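GlcNAc-alpha-1,4-Gal-releasing endo-beta-galactosidase (Clostridium perfringens, PDB 1UPS) probably hydrolyses O-glycosyl bonds as a family 16 glycoside hydrolase, an endo-beta-galactosidase that releases GlcNAc-alpha-1,4-Gal, and binds a calcium ion. Local coordinates at residues Asp50-His55 against Asn251-Ala256; Asn66-Phe69 against Leu74-Tyr77; Gly144-Trp149 against Lys267-Asp272; Leu172-Phe175 against Asp180-Arg183. All coordinates share one frame; numbering follows the deposited sequence.

Interaction 1 of 4, residues Asp50-His55 against Asn251-Ala256; sequences DYYLPH and NIYTDA
The ring of Tyr-52 carries the amide nitrogen of Asn-251 over one face. Atom ND2 sits 3.6 Å above the ring plane, offset toward the rim, and the amide is turned 60° against the ring. Tyr-253 meets the same ring obliquely, with the two ring planes nearly perpendicular at 87°. Tyr-52 OH lies at the edge of the Tyr-253 ring, near its plane. The two hydroxyls are joined by a hydrogen bond of 2.8 Å, given by Tyr-253 OH to Tyr-52 OH. Tyr-253 OH is also an acceptor, because Asn-251 ND2 donates to it at 3.0 Å with the hydroxyl near the amide plane. Asn-251 CG stands between its backbone N and carbonyl carbon (chi1 69°), which aims the amide at both tyrosines. The other end of that amide, OD1, accepts from Trp-149 NE1. Tyr-253 stacks on His-145, and Tyr-52 packs on Ala-97 and Trp-149. The contact thus seats the loop between strands 30-36 and 66-70 against strand 246-254. All three touching residues are buried. The chemistry is a short polar chain, Asn-251 to Tyr-253 to Tyr-52, in which the middle hydroxyl both accepts and donates, so its rotation is probably fixed.

Interaction 2 of 4, residues Asn66-Phe69 against Leu74-Tyr77; sequences NYRF and LVEY
Arg-68 and Tyr-77 both place CG between the backbone N and the carbonyl carbon (chi1 62° and 63°), and this brings them together on one face of the hairpin. From there the Arg-68 chain runs extended to NE, alongside Val-75. Val-75 CG1 lies over the centre of one guanidinium face, 3.7 Å above its plane. The NH2 atom of Arg-68 approaches Tyr-77 CD1 obliquely at 3.6 Å. Arg-68 NH1 forms a salt bridge with Glu-70, and NH2 one with Glu-268. Asn-66 CB covers one face of the Tyr-77 ring in a CH-pi contact, while Asn-66 ND2 bonds to Gln-82. On the other face of the sheet, Leu-74 CD1 sits over the Phe-69 ring, 4.2 Å from its centroid, and touches Tyr-67 CD2 at 3.9 Å. Tyr-67 OH hydrogen-bonds to Asp-50 OD1. The backbones are tied by Arg-68 N to Val-75 O at 2.9 Å and Val-75 N to Arg-68 O at 2.8 Å. This reciprocal pair is a hydrogen-bonded pair of an antiparallel beta hairpin. Strand 73-78 also pairs with strand 267-279, so the hairpin extends a sheet of the GH16 fold, and its turn carries the calcium ligand Gly-72.

Interaction 3 of 4, residues Gly144-Trp149 against Lys267-Asp272; sequences GHQAWW and KEWAID. With CA (calcium ion), chain C.
Gln-146 lays its aliphatic stem on the indole of Trp-269. Its CB lies over the six-membered ring, 3.7 Å from the centroid, in a CH-pi contact. With CG between backbone N and carbonyl carbon (chi1 52°), CG lies 3.6 Å from Trp-269 CE3. The bend at chi2 (-105°) brings OE1 back to 3.5 Å from Trp-269 CB. Ala-147 O comes obliquely to the ring, 3.7 Å from Trp-269 CZ2. Ile-271 CD1 packs on the opposite face, so the indole is sandwiched. In the next shell, Ser-138 N donates to Gln-146 OE1, and Gln-146 NE2 donates to Thr-174 O. Trp-269 NE1 donates to Glu-76 OE2, which, with the two packed faces, probably holds the indole's rotation. Further along the strand, Asp-272 binds the calcium ion through its backbone O and its OD2, each at 2.4 Å. Two waters, Glu-37 O and Gly-72 O also bind the metal, and Asp-272 OD1 pairs with Arg-134. The contact joins strand 145-152 of one sheet to strand 267-279 of the other, in the core of the beta sandwich. Its chemistry is largely apolar at the interface, and the buried polar ends of Gln-146 and Trp-269 are satisfied by neighbours outside it.

Interaction 4 of 4, residues Leu172-Phe175 against Asp180-Arg183; sequences LETF and DTWR
Glu-173 OE2 is gripped by Arg-183 NE at 2.9 Å and by water 3 at 2.7 Å. The arginine bond is a salt bridge with an N-H...O angle of 162°. OE2 lies in the guanidinium plane, but NE comes from above the carboxylate plane, so the two flat groups are tilted against each other. Water 3 accepts from Arg-183 NH2, which closes a second, indirect link. Both side chains leave with CG anti to the backbone N and stay extended, so they run side by side. Phe-175 CE2 covers one face of the guanidinium, 3.3 Å above its plane, with the ring turned 24° from it. Arg-183 NH1 also pairs with Glu-202. The backbone is held by Glu-173 N to Arg-183 O at 2.9 Å. Thr-174 OG1 accepts from Arg-183 N at 3.2 Å and also bonds to water 4, which donates to Thr-181 O. Leu-172 packs on the pyrrole side of Trp-182, with its CG 3.9 Å from CD1, and Trp-182 NE1 bonds to Ile-171 O. Segment 172-175 follows strand 168-170, one residue on. With the sequence around it, this fits the GH16 signature E-x-D-x-x-E, whose last glutamate falls at Glu-173. In relatives that glutamate serves as the acid/base, so the contact probably lies at the floor of the substrate cleft.

Interactions 1, 2 and 3 cluster on one side of the chain's centre. Interaction 1 bonds to interaction 3 through Asn-251 O and Ala-147 N at 2.8 Å, as neighbouring strands of one sheet. Interaction 2 joins interaction 3 in the other sheet, by Leu-74 O to Ile-271 N at 2.8 Å. Interaction 3 therefore bridges the two sheets. It also reaches interaction 4, where Trp-148 N lies 2.9 Å from Leu-172 O; their centres are about 10 Å apart. Interaction 4 holds Glu-173, the probable acid/base by family signature. The calcium ion sits at the Asp-272 end of interaction 3, and the side chain of Phe-69 in interaction 2 is about 8 Å from it.

Interaction 1 of 4, residues Asp50-His55 against Asn251-Ala256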
loop_
_atom_site.group_PDB
_atom_site.type_symbol
_atom_site.label_atom_id
_atom_site.label_comp_id
_atom_site.label_asym_id
_atom_site.label_seq_id
_atom_site.Cartn_x
_atom_site.Cartn_y
_atom_site.Cartn_z
ATOM N N ASP A 50 -12.625 19.542 -9.187
ATOM C CA ASP A 50 -12.169 20.151 -7.930
ATOM C C ASP A 50 -13.279 20.217 -6.872
ATOM O O ASP A 50 -13.406 21.181 -6.116
ATOM C CB ASP A 50 -11.475 21.504 -8.168
ATOM C CG ASP A 50 -12.315 22.478 -8.971
ATOM O OD1 ASP A 50 -11.824 23.619 -9.202
ATOM O OD2 ASP A 50 -13.446 22.199 -9.427
ATOM N N TYR A 51 -14.067 19.152 -6.813
ATOM C CA TYR A 51 -15.062 18.991 -5.768
ATOM C C TYR A 51 -14.862 17.646 -5.082
ATOM O O TYR A 51 -14.545 16.638 -5.749
ATOM C CB TYR A 51 -16.464 19.025 -6.368
ATOM C CG TYR A 51 -16.891 20.381 -6.889
ATOM C CD1 TYR A 51 -16.507 20.811 -8.162
ATOM C CD2 TYR A 51 -17.703 21.216 -6.124
ATOM C CE1 TYR A 51 -16.898 22.063 -8.648
ATOM C CE2 TYR A 51 -18.111 22.469 -6.603
ATOM C CZ TYR A 51 -17.706 22.877 -7.866
ATOM O OH TYR A 51 -18.117 24.095 -8.355
ATOM N N TYR A 52 -15.104 17.622 -3.771
ATOM C CA TYR A 52 -14.930 16.420 -2.976
ATOM C C TYR A 52 -16.286 15.685 -2.912
ATOM O O TYR A 52 -17.247 16.225 -2.374
ATOM C CB TYR A 52 -14.420 16.818 -1.569
ATOM C CG TYR A 52 -14.152 15.653 -0.622
ATOM C CD1 TYR A 52 -13.760 14.400 -1.108
ATOM C CD2 TYR A 52 -14.278 15.817 0.762
ATOM C CE1 TYR A 52 -13.522 13.313 -0.217
ATOM C CE2 TYR A 52 -14.035 14.758 1.655
ATOM C CZ TYR A 52 -13.660 13.513 1.154
ATOM O OH TYR A 52 -13.449 12.472 2.039
ATOM N N LEU A 53 -16.367 14.476 -3.485
ATOM C CA LEU A 53 -17.599 13.638 -3.416
ATOM C C LEU A 53 -18.917 14.446 -3.401
ATOM O O LEU A 53 -19.742 14.290 -2.493
ATOM C CB LEU A 53 -17.547 12.672 -2.220
ATOM C CG LEU A 53 -16.318 11.754 -2.169
ATOM C CD1 LEU A 53 -16.214 11.048 -0.804
ATOM C CD2 LEU A 53 -16.346 10.729 -3.313
ATOM N N PRO A 54 -19.110 15.304 -4.407
ATOM C CA PRO A 54 -20.215 16.282 -4.374
ATOM C C PRO A 54 -21.625 15.672 -4.376
ATOM O O PRO A 54 -22.570 16.354 -3.967
ATOM C CB PRO A 54 -19.966 17.143 -5.612
ATOM C CG PRO A 54 -19.170 16.253 -6.555
ATOM C CD PRO A 54 -18.288 15.436 -5.627
ATOM N N HIS A 55 -21.759 14.412 -4.786
ATOM C CA HIS A 55 -23.060 13.724 -4.752
ATOM C C HIS A 55 -23.631 13.526 -3.341
ATOM O O HIS A 55 -24.842 13.275 -3.196
ATOM C CB HIS A 55 -22.966 12.372 -5.457
ATOM C CG HIS A 55 -21.838 11.519 -4.970
ATOM N ND1 HIS A 55 -20.527 11.761 -5.313
ATOM C CD2 HIS A 55 -21.823 10.443 -4.150
ATOM C CE1 HIS A 55 -19.749 10.858 -4.741
ATOM N NE2 HIS A 55 -20.509 10.044 -4.030
ATOM N N ASN A 251 -6.296 14.788 -1.688
ATOM C CA ASN A 251 -6.917 15.772 -0.805
ATOM C C ASN A 251 -6.179 15.993 0.511
ATOM O O ASN A 251 -5.183 15.315 0.816
ATOM C CB ASN A 251 -8.459 15.535 -0.656
ATOM C CG ASN A 251 -8.833 14.275 0.120
ATOM O OD1 ASN A 251 -8.055 13.338 0.243
ATOM N ND2 ASN A 251 -10.080 14.253 0.638
ATOM N N ILE A 252 -6.643 16.990 1.255
ATOM C CA ILE A 252 -6.054 17.341 2.531
ATOM C C ILE A 252 -7.201 17.675 3.481
ATOM O O ILE A 252 -8.234 18.152 3.042
ATOM C CB ILE A 252 -5.051 18.510 2.359
ATOM C CG1 ILE A 252 -4.330 18.804 3.687
ATOM C CG2 ILE A 252 -5.729 19.763 1.716
ATOM C CD1 ILE A 252 -3.028 19.666 3.522
ATOM N N TYR A 253 -7.019 17.379 4.769
ATOM C CA TYR A 253 -8.094 17.492 5.744
ATOM C C TYR A 253 -7.610 18.193 6.997
ATOM O O TYR A 253 -6.416 18.117 7.358
ATOM C CB TYR A 253 -8.465 16.112 6.255
ATOM C CG TYR A 253 -9.073 15.146 5.303
ATOM C CD1 TYR A 253 -8.273 14.391 4.445
ATOM C CD2 TYR A 253 -10.467 14.929 5.297
ATOM C CE1 TYR A 253 -8.854 13.427 3.586
ATOM C CE2 TYR A 253 -11.047 13.980 4.437
ATOM C CZ TYR A 253 -10.218 13.234 3.586
ATOM O OH TYR A 253 -10.763 12.288 2.732
ATOM N N THR A 254 -8.545 18.838 7.690
ATOM C CA THR A 254 -8.354 19.086 9.124
ATOM C C THR A 254 -9.706 19.028 9.847
ATOM O O THR A 254 -10.747 18.993 9.185
ATOM C CB THR A 254 -7.565 20.397 9.388
ATOM O OG1 THR A 254 -7.156 20.441 10.778
ATOM C CG2 THR A 254 -8.467 21.643 9.184
ATOM N N ASP A 255 -9.674 18.970 11.182
ATOM C CA ASP A 255 -10.897 18.844 11.999
ATOM C C ASP A 255 -11.650 17.534 11.736
ATOM O O ASP A 255 -12.877 17.453 11.902
ATOM C CB ASP A 255 -11.786 20.053 11.761
ATOM C CG ASP A 255 -11.097 21.336 12.164
ATOM O OD1 ASP A 255 -11.356 22.384 11.529
ATOM O OD2 ASP A 255 -10.260 21.365 13.100
ATOM N N ALA A 256 -10.882 16.515 11.353
ATOM C CA ALA A 256 -11.388 15.186 11.050
ATOM C C ALA A 256 -10.873 14.195 12.090
ATOM O O ALA A 256 -10.460 14.595 13.196
ATOM C CB ALA A 256 -10.967 14.778 9.615
#

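Interaction 2 of 4, residues Asn66-Phe69 against Leu74-Tyr77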
loop_
_atom_site.group_PDB
_atom_site.type_symbol
_atom_site.label_atom_id
_atom_site.label_comp_id
_atom_site.label_asym_id
_atom_site.label_seq_id
_atom_site.Cartn_x
_atom_site.Cartn_y
_atom_site.Cartn_z
ATOM N N ASN A 66 -9.955 24.413 -2.395
ATOM C CA ASN A 66 -9.046 25.526 -2.607
ATOM C C ASN A 66 -7.676 24.986 -2.936
ATOM O O ASN A 66 -7.251 23.997 -2.367
ATOM C CB ASN A 66 -9.008 26.459 -1.404
ATOM C CG ASN A 66 -10.327 27.182 -1.225
ATOM O OD1 ASN A 66 -10.821 27.859 -2.152
ATOM N ND2 ASN A 66 -10.927 27.024 -0.048
ATOM N N TYR A 67 -7.015 25.625 -3.893
ATOM C CA TYR A 67 -5.698 25.164 -4.343
ATOM C C TYR A 67 -5.042 26.255 -5.201
ATOM O O TYR A 67 -5.716 27.207 -5.649
ATOM C CB TYR A 67 -5.798 23.845 -5.147
ATOM C CG TYR A 67 -6.666 23.959 -6.393
ATOM C CD1 TYR A 67 -8.057 23.797 -6.310
ATOM C CD2 TYR A 67 -6.110 24.258 -7.640
ATOM C CE1 TYR A 67 -8.871 23.922 -7.433
ATOM C CE2 TYR A 67 -6.928 24.398 -8.794
ATOM C CZ TYR A 67 -8.308 24.216 -8.670
ATOM O OH TYR A 67 -9.132 24.355 -9.769
ATOM N N ARG A 68 -3.727 26.130 -5.374
ATOM C CA ARG A 68 -2.952 26.949 -6.310
ATOM C C ARG A 68 -1.872 26.048 -6.895
ATOM O O ARG A 68 -1.738 24.880 -6.496
ATOM C CB ARG A 68 -2.323 28.175 -5.623
ATOM C CG ARG A 68 -1.322 27.893 -4.501
ATOM C CD ARG A 68 -0.928 29.127 -3.637
ATOM N NE ARG A 68 0.230 28.841 -2.786
ATOM C CZ ARG A 68 0.185 28.439 -1.519
ATOM N NH1 ARG A 68 1.315 28.190 -0.866
ATOM N NH2 ARG A 68 -0.969 28.273 -0.887
ATOM N N PHE A 69 -1.133 26.581 -7.858
ATOM C CA PHE A 69 0.042 25.889 -8.381
ATOM C C PHE A 69 1.246 26.734 -8.033
ATOM O O PHE A 69 1.211 27.949 -8.234
ATOM C CB PHE A 69 -0.086 25.702 -9.894
ATOM C CG PHE A 69 -1.182 24.741 -10.271
ATOM C CD1 PHE A 69 -0.902 23.386 -10.459
ATOM C CD2 PHE A 69 -2.500 25.189 -10.402
ATOM C CE1 PHE A 69 -1.928 22.470 -10.772
ATOM C CE2 PHE A 69 -3.530 24.288 -10.718
ATOM C CZ PHE A 69 -3.232 22.935 -10.909
ATOM N N LEU A 74 1.035 21.078 -7.677
ATOM C CA LEU A 74 -0.291 21.395 -7.148
ATOM C C LEU A 74 -0.176 21.572 -5.628
ATOM O O LEU A 74 0.325 20.678 -4.915
ATOM C CB LEU A 74 -1.276 20.261 -7.470
ATOM C CG LEU A 74 -2.646 20.308 -6.771
ATOM C CD1 LEU A 74 -3.480 21.449 -7.341
ATOM C CD2 LEU A 74 -3.351 18.945 -6.957
ATOM N N VAL A 75 -0.646 22.718 -5.141
ATOM C CA VAL A 75 -0.708 23.000 -3.709
ATOM C C VAL A 75 -2.182 23.119 -3.286
ATOM O O VAL A 75 -2.806 24.186 -3.415
ATOM C CB VAL A 75 0.100 24.278 -3.330
ATOM C CG1 VAL A 75 -0.016 24.605 -1.819
ATOM C CG2 VAL A 75 1.558 24.136 -3.754
ATOM N N GLU A 76 -2.731 22.007 -2.800
ATOM C CA GLU A 76 -4.070 22.014 -2.189
ATOM C C GLU A 76 -3.951 22.626 -0.811
ATOM O O GLU A 76 -3.020 22.304 -0.091
ATOM C CB GLU A 76 -4.558 20.569 -2.036
ATOM C CG GLU A 76 -4.763 19.890 -3.379
ATOM C CD GLU A 76 -5.324 18.479 -3.230
ATOM O OE1 GLU A 76 -6.158 18.075 -4.079
ATOM O OE2 GLU A 76 -4.920 17.782 -2.277
ATOM N N TYR A 77 -4.894 23.487 -0.430
ATOM C CA TYR A 77 -4.828 24.122 0.876
ATOM C C TYR A 77 -6.201 24.340 1.485
ATOM O O TYR A 77 -7.210 24.437 0.768
ATOM C CB TYR A 77 -4.034 25.445 0.824
ATOM C CG TYR A 77 -4.591 26.564 -0.050
ATOM C CD1 TYR A 77 -4.170 26.734 -1.375
ATOM C CD2 TYR A 77 -5.513 27.484 0.468
ATOM C CE1 TYR A 77 -4.666 27.815 -2.170
ATOM C CE2 TYR A 77 -6.012 28.543 -0.315
ATOM C CZ TYR A 77 -5.584 28.704 -1.619
ATOM O OH TYR A 77 -6.092 29.754 -2.368
#

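Interaction 3 of 4, residues Gly144-Trp149 against Lys267-Asp272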
loop_
_atom_site.group_PDB
_atom_site.type_symbol
_atom_site.label_atom_id
_atom_site.label_comp_id
_atom_site.label_asym_id
_atom_site.label_seq_id
_atom_site.Cartn_x
_atom_site.Cartn_y
_atom_site.Cartn_z
ATOM N N GLY A 144 -4.892 16.881 11.542
ATOM C CA GLY A 144 -5.097 16.904 10.106
ATOM C C GLY A 144 -4.235 15.863 9.411
ATOM O O GLY A 144 -3.364 15.236 10.030
ATOM N N HIS A 145 -4.503 15.662 8.127
ATOM C CA HIS A 145 -3.720 14.736 7.312
ATOM C C HIS A 145 -3.892 15.069 5.848
ATOM O O HIS A 145 -4.781 15.826 5.497
ATOM C CB HIS A 145 -4.091 13.258 7.607
ATOM C CG HIS A 145 -5.437 12.814 7.099
ATOM N ND1 HIS A 145 -6.617 13.082 7.762
ATOM C CD2 HIS A 145 -5.768 12.037 6.039
ATOM C CE1 HIS A 145 -7.624 12.507 7.119
ATOM N NE2 HIS A 145 -7.132 11.866 6.063
ATOM N N GLN A 146 -3.029 14.508 5.006
ATOM C CA GLN A 146 -3.235 14.576 3.564
ATOM C C GLN A 146 -3.465 13.154 3.082
ATOM O O GLN A 146 -3.134 12.201 3.791
ATOM C CB GLN A 146 -2.019 15.201 2.859
ATOM C CG GLN A 146 -0.671 14.547 3.222
ATOM C CD GLN A 146 0.138 15.424 4.182
ATOM O OE1 GLN A 146 0.421 16.582 3.865
ATOM N NE2 GLN A 146 0.470 14.893 5.357
ATOM N N ALA A 147 -4.030 13.003 1.886
ATOM C CA ALA A 147 -4.343 11.664 1.395
ATOM C C ALA A 147 -4.273 11.541 -0.123
ATOM O O ALA A 147 -4.724 12.433 -0.857
ATOM C CB ALA A 147 -5.721 11.217 1.906
ATOM N N TRP A 148 -3.681 10.428 -0.563
ATOM C CA TRP A 148 -3.740 9.999 -1.950
ATOM C C TRP A 148 -4.401 8.644 -1.857
ATOM O O TRP A 148 -3.871 7.727 -1.202
ATOM C CB TRP A 148 -2.337 9.851 -2.518
ATOM C CG TRP A 148 -2.273 9.208 -3.890
ATOM C CD1 TRP A 148 -3.234 9.207 -4.877
ATOM C CD2 TRP A 148 -1.154 8.495 -4.422
ATOM N NE1 TRP A 148 -2.779 8.496 -5.974
ATOM C CE2 TRP A 148 -1.496 8.077 -5.731
ATOM C CE3 TRP A 148 0.104 8.160 -3.921
ATOM C CZ2 TRP A 148 -0.624 7.319 -6.534
ATOM C CZ3 TRP A 148 0.979 7.415 -4.721
ATOM C CH2 TRP A 148 0.602 6.996 -6.009
ATOM N N TRP A 149 -5.591 8.519 -2.437
ATOM C CA TRP A 149 -6.337 7.275 -2.276
ATOM C C TRP A 149 -7.175 6.940 -3.501
ATOM O O TRP A 149 -7.407 7.787 -4.366
ATOM C CB TRP A 149 -7.227 7.303 -1.007
ATOM C CG TRP A 149 -8.086 8.544 -0.764
ATOM C CD1 TRP A 149 -7.667 9.854 -0.642
ATOM C CD2 TRP A 149 -9.503 8.552 -0.495
ATOM N NE1 TRP A 149 -8.747 10.664 -0.346
ATOM C CE2 TRP A 149 -9.880 9.889 -0.241
ATOM C CE3 TRP A 149 -10.495 7.546 -0.459
ATOM C CZ2 TRP A 149 -11.214 10.269 0.038
ATOM C CZ3 TRP A 149 -11.832 7.927 -0.170
ATOM C CH2 TRP A 149 -12.164 9.281 0.071
ATOM N N LYS A 267 -3.445 24.939 5.936
ATOM C CA LYS A 267 -3.010 23.537 5.866
ATOM C C LYS A 267 -2.765 23.261 4.390
ATOM O O LYS A 267 -3.686 23.387 3.566
ATOM C CB LYS A 267 -4.059 22.566 6.429
ATOM C CG LYS A 267 -4.743 22.993 7.740
ATOM C CD LYS A 267 -3.732 23.264 8.871
ATOM C CE LYS A 267 -4.504 23.712 10.123
ATOM N NZ LYS A 267 -3.606 24.117 11.264
ATOM N N GLU A 268 -1.536 22.889 4.040
ATOM C CA GLU A 268 -1.228 22.700 2.638
ATOM C C GLU A 268 -0.143 21.671 2.418
ATOM O O GLU A 268 0.736 21.492 3.267
ATOM C CB GLU A 268 -0.841 24.024 1.978
ATOM C CG GLU A 268 0.299 24.795 2.624
ATOM C CD GLU A 268 0.476 26.185 1.987
ATOM O OE1 GLU A 268 1.617 26.653 1.851
ATOM O OE2 GLU A 268 -0.533 26.812 1.596
ATOM N N TRP A 269 -0.222 21.012 1.269
ATOM C CA TRP A 269 0.861 20.154 0.779
ATOM C C TRP A 269 1.078 20.354 -0.700
ATOM O O TRP A 269 0.304 21.063 -1.359
ATOM C CB TRP A 269 0.623 18.670 1.093
ATOM C CG TRP A 269 -0.534 17.952 0.378
ATOM C CD1 TRP A 269 -1.802 18.432 0.101
ATOM C CD2 TRP A 269 -0.516 16.605 -0.084
ATOM N NE1 TRP A 269 -2.554 17.453 -0.521
ATOM C CE2 TRP A 269 -1.789 16.322 -0.639
ATOM C CE3 TRP A 269 0.457 15.593 -0.087
ATOM C CZ2 TRP A 269 -2.115 15.066 -1.178
ATOM C CZ3 TRP A 269 0.140 14.353 -0.630
ATOM C CH2 TRP A 269 -1.138 14.097 -1.162
ATOM N N ALA A 270 2.138 19.742 -1.231
ATOM C CA ALA A 270 2.539 20.019 -2.604
ATOM C C ALA A 270 2.767 18.723 -3.359
ATOM O O ALA A 270 3.497 17.852 -2.882
ATOM C CB ALA A 270 3.822 20.885 -2.635
ATOM N N ILE A 271 2.120 18.588 -4.515
ATOM C CA ILE A 271 2.308 17.401 -5.354
ATOM C C ILE A 271 2.951 17.798 -6.685
ATOM O O ILE A 271 2.353 18.526 -7.469
ATOM C CB ILE A 271 0.965 16.685 -5.603
ATOM C CG1 ILE A 271 0.244 16.413 -4.270
ATOM C CG2 ILE A 271 1.180 15.361 -6.357
ATOM C CD1 ILE A 271 -1.241 16.663 -4.346
ATOM N N ASP A 272 4.152 17.274 -6.942
ATOM C CA ASP A 272 4.921 17.626 -8.142
ATOM C C ASP A 272 4.327 16.990 -9.397
ATOM O O ASP A 272 4.223 17.638 -10.453
ATOM C CB ASP A 272 6.393 17.219 -7.939
ATOM C CG ASP A 272 7.272 17.525 -9.143
ATOM O OD1 ASP A 272 8.321 16.847 -9.260
ATOM O OD2 ASP A 272 6.999 18.409 -9.990
HETATM CA CA CA C . 5.520 19.210 -11.673
HETATM O O HOH W 1 7.755 20.269 -11.903
HETATM O O HOH W 2 6.596 17.543 -12.988
#

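Interaction 4 of 4, residues Leu172-Phe175 against Asp180-Arg183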
loop_
_atom_site.group_PDB
_atom_site.type_symbol
_atom_site.label_atom_id
_atom_site.label_comp_id
_atom_site.label_asym_id
_atom_site.label_seq_id
_atom_site.Cartn_x
_atom_site.Cartn_y
_atom_site.Cartn_z
ATOM N N LEU A 172 -1.568 6.884 0.555
ATOM C CA LEU A 172 -0.929 7.738 1.538
ATOM C C LEU A 172 -2.033 8.410 2.345
ATOM O O LEU A 172 -3.004 8.911 1.782
ATOM C CB LEU A 172 -0.055 8.794 0.830
ATOM C CG LEU A 172 0.748 9.713 1.758
ATOM C CD1 LEU A 172 2.110 10.067 1.118
ATOM C CD2 LEU A 172 -0.020 11.016 2.016
ATOM N N GLU A 173 -1.888 8.405 3.667
ATOM C CA GLU A 173 -2.873 9.000 4.553
ATOM C C GLU A 173 -2.171 9.676 5.732
ATOM O O GLU A 173 -2.773 9.895 6.792
ATOM C CB GLU A 173 -3.865 7.899 5.027
ATOM C CG GLU A 173 -5.147 8.477 5.583
ATOM C CD GLU A 173 -6.103 7.419 6.144
ATOM O OE1 GLU A 173 -7.307 7.585 5.909
ATOM O OE2 GLU A 173 -5.672 6.483 6.866
ATOM N N THR A 174 -0.900 10.033 5.519
ATOM C CA THR A 174 -0.001 10.489 6.585
ATOM C C THR A 174 -0.532 11.689 7.385
ATOM O O THR A 174 -0.931 12.706 6.811
ATOM C CB THR A 174 1.364 10.797 5.976
ATOM O OG1 THR A 174 1.824 9.606 5.286
ATOM C CG2 THR A 174 2.405 11.059 7.084
ATOM N N PHE A 175 -0.511 11.569 8.709
ATOM C CA PHE A 175 -0.975 12.652 9.611
ATOM C C PHE A 175 0.051 13.757 9.721
ATOM O O PHE A 175 1.246 13.470 9.787
ATOM C CB PHE A 175 -1.181 12.130 11.026
ATOM C CG PHE A 175 -2.409 11.261 11.210
ATOM C CD1 PHE A 175 -2.934 11.085 12.483
ATOM C CD2 PHE A 175 -3.019 10.619 10.122
ATOM C CE1 PHE A 175 -4.078 10.286 12.678
ATOM C CE2 PHE A 175 -4.149 9.814 10.306
ATOM C CZ PHE A 175 -4.666 9.644 11.605
ATOM N N ASP A 180 7.503 11.594 10.773
ATOM C CA ASP A 180 8.453 10.603 10.237
ATOM C C ASP A 180 7.779 9.358 9.648
ATOM O O ASP A 180 8.474 8.385 9.325
ATOM C CB ASP A 180 9.497 10.199 11.282
ATOM C CG ASP A 180 8.891 9.662 12.580
ATOM O OD1 ASP A 180 7.641 9.594 12.742
ATOM O OD2 ASP A 180 9.625 9.284 13.521
ATOM N N THR A 181 6.452 9.396 9.478
ATOM C CA THR A 181 5.712 8.196 9.034
ATOM C C THR A 181 5.211 8.272 7.602
ATOM O O THR A 181 5.205 9.339 6.979
ATOM C CB THR A 181 4.478 7.919 9.937
ATOM O OG1 THR A 181 3.551 9.016 9.798
ATOM C CG2 THR A 181 4.855 7.867 11.439
ATOM N N TRP A 182 4.804 7.106 7.095
ATOM C CA TRP A 182 3.999 7.002 5.886
ATOM C C TRP A 182 2.858 6.046 6.263
ATOM O O TRP A 182 3.065 4.843 6.463
ATOM C CB TRP A 182 4.830 6.462 4.696
ATOM C CG TRP A 182 4.007 6.217 3.442
ATOM C CD1 TRP A 182 2.706 6.631 3.196
ATOM C CD2 TRP A 182 4.421 5.504 2.264
ATOM N NE1 TRP A 182 2.304 6.216 1.945
ATOM C CE2 TRP A 182 3.332 5.527 1.351
ATOM C CE3 TRP A 182 5.616 4.867 1.873
ATOM C CZ2 TRP A 182 3.392 4.925 0.087
ATOM C CZ3 TRP A 182 5.665 4.254 0.619
ATOM C CH2 TRP A 182 4.562 4.303 -0.262
ATOM N N ARG A 183 1.663 6.613 6.390
ATOM C CA ARG A 183 0.460 5.861 6.718
ATOM C C ARG A 183 -0.157 5.286 5.447
ATOM O O ARG A 183 -0.394 6.014 4.484
ATOM C CB ARG A 183 -0.547 6.801 7.392
ATOM C CG ARG A 183 -1.786 6.097 7.927
ATOM C CD ARG A 183 -2.642 7.046 8.797
ATOM N NE ARG A 183 -3.930 6.492 9.217
ATOM C CZ ARG A 183 -4.264 6.183 10.470
ATOM N NH1 ARG A 183 -3.397 6.310 11.478
ATOM N NH2 ARG A 183 -5.480 5.701 10.718
HETATM O O HOH W 3 -7.277 5.173 8.626
HETATM O O HOH W 4 4.399 9.836 4.194
HETATM O O HOH W 5 0.658 9.099 9.971
#